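Long-range contacts in molybdopterin synthase sulfur carrier subunit (Homo sapiens, PDB 5MPO), which carries sulfur as a C-terminal thiocarboxylate and donates it, within the molybdopterin synthase complex, to convert precursor Z into the dithiolene of molybdopterin: residues Q72-R78 with D95-P101; I36-E42 with R62-L66. All coordinates share one frame; numbering follows the deposited sequence.

Contact 1. Residues Q72-R78 with D95-P101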
# COMPACT_ATOMS: atom_id res chain seq x y z
N GLN B 72 17.67 7.56 -27.30
CA GLN B 72 16.84 7.09 -26.21
C GLN B 72 16.67 5.58 -26.16
O GLN B 72 15.61 5.08 -25.86
CB GLN B 72 15.49 7.75 -26.32
CG GLN B 72 14.59 7.12 -27.35
CD GLN B 72 13.40 7.99 -27.65
OE1 GLN B 72 13.50 9.19 -27.59
NE2 GLN B 72 12.27 7.38 -27.96
N ILE B 73 17.74 4.85 -26.43
CA ILE B 73 17.68 3.42 -26.46
C ILE B 73 18.77 2.77 -25.67
O ILE B 73 19.88 3.23 -25.69
CB ILE B 73 17.92 2.97 -27.91
CG1 ILE B 73 16.80 3.45 -28.81
CG2 ILE B 73 18.07 1.48 -28.08
CD1 ILE B 73 15.54 2.65 -28.68
N ILE B 74 18.46 1.68 -24.99
CA ILE B 74 19.56 0.90 -24.35
C ILE B 74 19.54 -0.51 -24.97
O ILE B 74 18.53 -0.94 -25.60
CB ILE B 74 19.46 0.96 -22.80
CG1 ILE B 74 20.73 0.46 -22.11
CG2 ILE B 74 18.24 0.22 -22.25
CD1 ILE B 74 20.69 0.56 -20.59
N PHE B 75 20.64 -1.21 -24.80
CA PHE B 75 20.65 -2.63 -25.06
C PHE B 75 20.46 -3.48 -23.80
O PHE B 75 20.96 -3.13 -22.70
CB PHE B 75 22.01 -3.06 -25.64
CG PHE B 75 22.18 -2.80 -27.10
CD1 PHE B 75 21.15 -3.03 -28.01
CD2 PHE B 75 23.43 -2.42 -27.59
CE1 PHE B 75 21.34 -2.81 -29.37
CE2 PHE B 75 23.64 -2.19 -28.95
CZ PHE B 75 22.59 -2.38 -29.83
N ALA B 76 19.82 -4.63 -24.00
CA ALA B 76 20.05 -5.80 -23.15
C ALA B 76 20.78 -6.89 -23.97
O ALA B 76 20.29 -7.28 -25.04
CB ALA B 76 18.73 -6.34 -22.58
N VAL B 77 21.91 -7.36 -23.46
CA VAL B 77 22.70 -8.43 -24.06
C VAL B 77 22.67 -9.55 -23.07
O VAL B 77 23.12 -9.40 -21.94
CB VAL B 77 24.19 -8.00 -24.26
CG1 VAL B 77 25.07 -9.19 -24.73
CG2 VAL B 77 24.27 -6.83 -25.22
N ARG B 78 22.16 -10.69 -23.50
CA ARG B 78 21.95 -11.83 -22.61
C ARG B 78 21.18 -11.36 -21.39
O ARG B 78 21.53 -11.69 -20.27
CB ARG B 78 23.29 -12.50 -22.22
CG ARG B 78 24.02 -13.27 -23.34
CD ARG B 78 25.28 -13.95 -22.84
NE ARG B 78 26.31 -12.99 -22.43
CZ ARG B 78 27.25 -12.44 -23.22
NH1 ARG B 78 27.34 -12.71 -24.53
NH2 ARG B 78 28.10 -11.57 -22.70
N ASP B 95 23.02 -15.56 -28.73
CA ASP B 95 22.75 -14.58 -27.71
C ASP B 95 21.69 -13.61 -28.21
O ASP B 95 21.54 -13.38 -29.40
CB ASP B 95 23.99 -13.80 -27.34
CG ASP B 95 24.95 -14.57 -26.47
OD1 ASP B 95 24.60 -15.64 -25.92
OD2 ASP B 95 26.08 -14.09 -26.34
N GLU B 96 20.97 -13.03 -27.27
CA GLU B 96 19.90 -12.13 -27.56
C GLU B 96 20.37 -10.71 -27.35
O GLU B 96 21.00 -10.41 -26.36
CB GLU B 96 18.73 -12.41 -26.69
CG GLU B 96 17.99 -13.64 -27.12
CD GLU B 96 16.81 -13.93 -26.23
OE1 GLU B 96 16.51 -13.16 -25.28
OE2 GLU B 96 16.20 -14.97 -26.45
N ILE B 97 20.09 -9.85 -28.32
CA ILE B 97 20.41 -8.42 -28.20
C ILE B 97 19.06 -7.74 -28.29
O ILE B 97 18.41 -7.78 -29.36
CB ILE B 97 21.30 -7.90 -29.36
CG1 ILE B 97 22.52 -8.82 -29.66
CG2 ILE B 97 21.74 -6.47 -29.10
CD1 ILE B 97 23.48 -9.04 -28.53
N ALA B 98 18.59 -7.16 -27.20
CA ALA B 98 17.27 -6.50 -27.25
C ALA B 98 17.45 -4.99 -27.35
O ALA B 98 18.38 -4.40 -26.75
CB ALA B 98 16.42 -6.88 -26.06
N VAL B 99 16.63 -4.39 -28.21
CA VAL B 99 16.66 -2.94 -28.41
C VAL B 99 15.53 -2.40 -27.53
O VAL B 99 14.35 -2.69 -27.78
CB VAL B 99 16.43 -2.52 -29.89
CG1 VAL B 99 16.42 -0.99 -30.03
CG2 VAL B 99 17.51 -3.13 -30.78
N ILE B 100 15.94 -1.65 -26.50
CA ILE B 100 15.09 -1.25 -25.36
C ILE B 100 14.78 0.28 -25.44
O ILE B 100 15.60 1.11 -25.07
CB ILE B 100 15.87 -1.52 -24.05
CG1 ILE B 100 16.41 -2.97 -23.95
CG2 ILE B 100 15.06 -1.12 -22.82
CD1 ILE B 100 15.37 -4.01 -23.69
N PRO B 101 13.65 0.66 -26.01
CA PRO B 101 13.21 2.05 -25.89
C PRO B 101 12.87 2.41 -24.43
O PRO B 101 12.78 1.49 -23.61
CB PRO B 101 11.95 2.11 -26.75
CG PRO B 101 11.75 0.75 -27.34
CD PRO B 101 12.63 -0.20 -26.65
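Strands 74-77 and 96-100 run antiparallel, the axes of these short strand segments 4.7 Å apart at closest approach, with Ile-74/Ile-100 and Ala-76/Ala-98 as hydrogen-bonded pairs and Phe-75/Val-99 and Val-77/Ile-97 as non-hydrogen-bonded pairs. A further bond, from Arg-78 N to Glu-96 O, extends the ladder past the end of strand 74-77. Phe-75, Val-77, Ile-97 and Val-99 share one face of the sheet, where Trp-56 and Ile-59 of helix 52-62 meet Phe-75 and Leu-55 meets Ile-97; branched and aromatic side chains suit this buried interface. With CG beside its backbone N (chi1 -81°), the Phe-75 ring leans across to the neighbouring strand. Ile-97 CG2 lies over one face of that ring, toward its rim and 4.0 Å from the centroid, a CH-pi contact, while Ala-98 O sits in plane at the ring edge, 3.3 Å from Phe-75 CD1. On the other face Ile-74 and Ile-100 lie side by side, and the small Ala-76 and Ala-98 let side chains of another protein chain come close, an apolar one to Ala-76 and aromatic ones to Ala-98 and Ile-100. At the far end Arg-78, bent at chi3 (-66°), brings NH1 to Asp-95 OD2 at 2.6 Å; the carboxylate lies at the guanidinium edge but is met from above its own plane. Gln-92 N also bonds OD2 and Val-90 O takes NH1, so the ion pair is also tied to the end of strand 88-90 and the residues just after it. The helix-backed mixed sheet, with strand 96-100 between strands 24-29 and 74-77, is the ubiquitin-like beta-grasp fold of the MoaD family.

Contact 2. Residues I36-E42 with R62-L66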
# COMPACT_ATOMS: atom_id res chain seq x y z
N ILE B 36 9.05 1.05 -36.10
CA ILE B 36 10.07 1.55 -37.04
C ILE B 36 10.71 0.46 -37.91
O ILE B 36 10.43 0.41 -39.08
CB ILE B 36 11.22 2.29 -36.31
CG1 ILE B 36 10.68 3.51 -35.56
CG2 ILE B 36 12.33 2.71 -37.27
CD1 ILE B 36 11.74 4.22 -34.72
N THR B 37 11.53 -0.42 -37.34
CA THR B 37 12.09 -1.56 -38.11
C THR B 37 10.99 -2.28 -38.86
O THR B 37 11.22 -2.85 -39.92
CB THR B 37 12.86 -2.66 -37.27
OG1 THR B 37 11.96 -3.59 -36.59
CG2 THR B 37 13.85 -2.06 -36.30
N GLY B 38 9.80 -2.33 -38.27
CA GLY B 38 8.75 -3.17 -38.82
C GLY B 38 8.91 -4.64 -38.54
O GLY B 38 8.23 -5.44 -39.16
N VAL B 39 9.75 -5.04 -37.57
CA VAL B 39 9.76 -6.47 -37.17
C VAL B 39 10.17 -6.78 -35.71
O VAL B 39 11.03 -6.10 -35.16
CB VAL B 39 10.57 -7.31 -38.23
CG1 VAL B 39 12.06 -6.96 -38.23
CG2 VAL B 39 10.24 -8.80 -38.07
N ARG B 40 9.50 -7.76 -35.10
CA ARG B 40 9.68 -8.14 -33.67
C ARG B 40 11.10 -8.65 -33.39
O ARG B 40 11.68 -8.31 -32.37
CB ARG B 40 8.67 -9.23 -33.22
N SER B 41 11.64 -9.45 -34.31
CA SER B 41 13.04 -9.89 -34.29
C SER B 41 13.66 -10.29 -35.63
O SER B 41 12.96 -10.62 -36.59
CB SER B 41 13.12 -11.11 -33.45
OG SER B 41 12.45 -12.11 -34.14
N GLU B 42 14.98 -10.30 -35.66
CA GLU B 42 15.75 -10.92 -36.74
C GLU B 42 17.11 -11.46 -36.27
O GLU B 42 17.57 -11.13 -35.19
CB GLU B 42 15.97 -9.89 -37.86
CG GLU B 42 17.05 -8.86 -37.57
CD GLU B 42 16.78 -7.53 -38.23
OE1 GLU B 42 15.91 -7.47 -39.10
OE2 GLU B 42 17.44 -6.54 -37.86
N ARG B 62 20.97 -1.06 -40.67
CA ARG B 62 20.08 -2.07 -41.22
C ARG B 62 18.64 -1.63 -41.24
O ARG B 62 17.84 -2.23 -41.96
CB ARG B 62 20.25 -3.37 -40.43
CG ARG B 62 19.84 -4.64 -41.17
CD ARG B 62 20.44 -5.91 -40.55
NE ARG B 62 21.90 -5.78 -40.35
CZ ARG B 62 22.80 -6.76 -40.53
NH1 ARG B 62 22.45 -8.00 -40.90
NH2 ARG B 62 24.08 -6.49 -40.32
N HIS B 63 18.29 -0.65 -40.42
CA HIS B 63 16.94 -0.06 -40.41
C HIS B 63 17.20 1.40 -40.09
O HIS B 63 17.34 1.75 -38.89
CB HIS B 63 16.03 -0.67 -39.34
CG HIS B 63 15.94 -2.15 -39.40
ND1 HIS B 63 14.98 -2.81 -40.14
CD2 HIS B 63 16.70 -3.12 -38.83
CE1 HIS B 63 15.16 -4.11 -40.04
NE2 HIS B 63 16.20 -4.32 -39.25
N PRO B 64 17.37 2.24 -41.13
CA PRO B 64 17.82 3.62 -40.84
C PRO B 64 16.82 4.49 -40.04
O PRO B 64 17.27 5.40 -39.35
CB PRO B 64 18.17 4.20 -42.23
CG PRO B 64 18.37 3.00 -43.11
CD PRO B 64 17.40 1.97 -42.59
N GLY B 65 15.51 4.17 -40.10
CA GLY B 65 14.51 4.78 -39.21
C GLY B 65 14.94 4.85 -37.73
O GLY B 65 14.75 5.87 -37.05
N LEU B 66 15.56 3.78 -37.24
CA LEU B 66 16.13 3.78 -35.88
C LEU B 66 17.10 4.91 -35.55
O LEU B 66 17.42 5.11 -34.37
CB LEU B 66 16.85 2.46 -35.58
CG LEU B 66 16.05 1.16 -35.66
CD1 LEU B 66 16.94 0.03 -35.20
CD2 LEU B 66 14.75 1.20 -34.85
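Thr-37, in the last turn of helix 32-37, lies against the ring of His-63, joining the first helix of this beta-grasp fold to the loop that follows helix 52-62. Its CB sits over one face of the imidazole, 3.8 Å from the centroid and toward the rim, a CH-pi contact. From CB the two branches part: CG2 reaches Leu-66 CD2 at 3.7 Å and also the CG of His-63, whereas OG1 turns back to its own chain. Lying between the backbone N and the carbonyl carbon (chi1 79°), OG1 accepts from Val-39 N at 2.8 Å, an ST turn as the chain leaves the helix through Gly-38, whose positive phi suits glycine. Threonine therefore supplies a methyl to the apolar side and an oxygen to the turn. Beside it, Ile-36 CG2 packs on the backbone of Gly-65, 3.4 Å from its C; having no side chain, Gly-65 allows this approach. The edge of the imidazole faces Glu-42, and the ring and carboxylate are nearly coplanar, 15° apart. Tyr-29 OH also bonds OE2, which helps to fix the carboxylate. Through its syn lone pair, Glu-42 OE2 receives His-63 NE2 at 2.9 Å.

Contact 1 belongs largely to the core and contact 2 to the surface, their centres about 13 Å apart, yet both reach the same mixed sheet. The first pairs two of its strands through a regular backbone ladder; in the second, side chains make the crossing bonds and link a helix end and the start of strand 41-45, outermost within the chain, to a loop. Helix 52-62 connects them: Trp-56 and Ile-59 touch Phe-75 of contact 1 and Leu-66 of contact 2. Tyr-29, on strand 24-29, likewise meets Val-99 and His-63. A salt bridge lies at one end of 72-78/95-101, whereas a hydrogen bond from imidazole to carboxylate is central in 36-42/62-66, and the former alone of the two meets another protein chain.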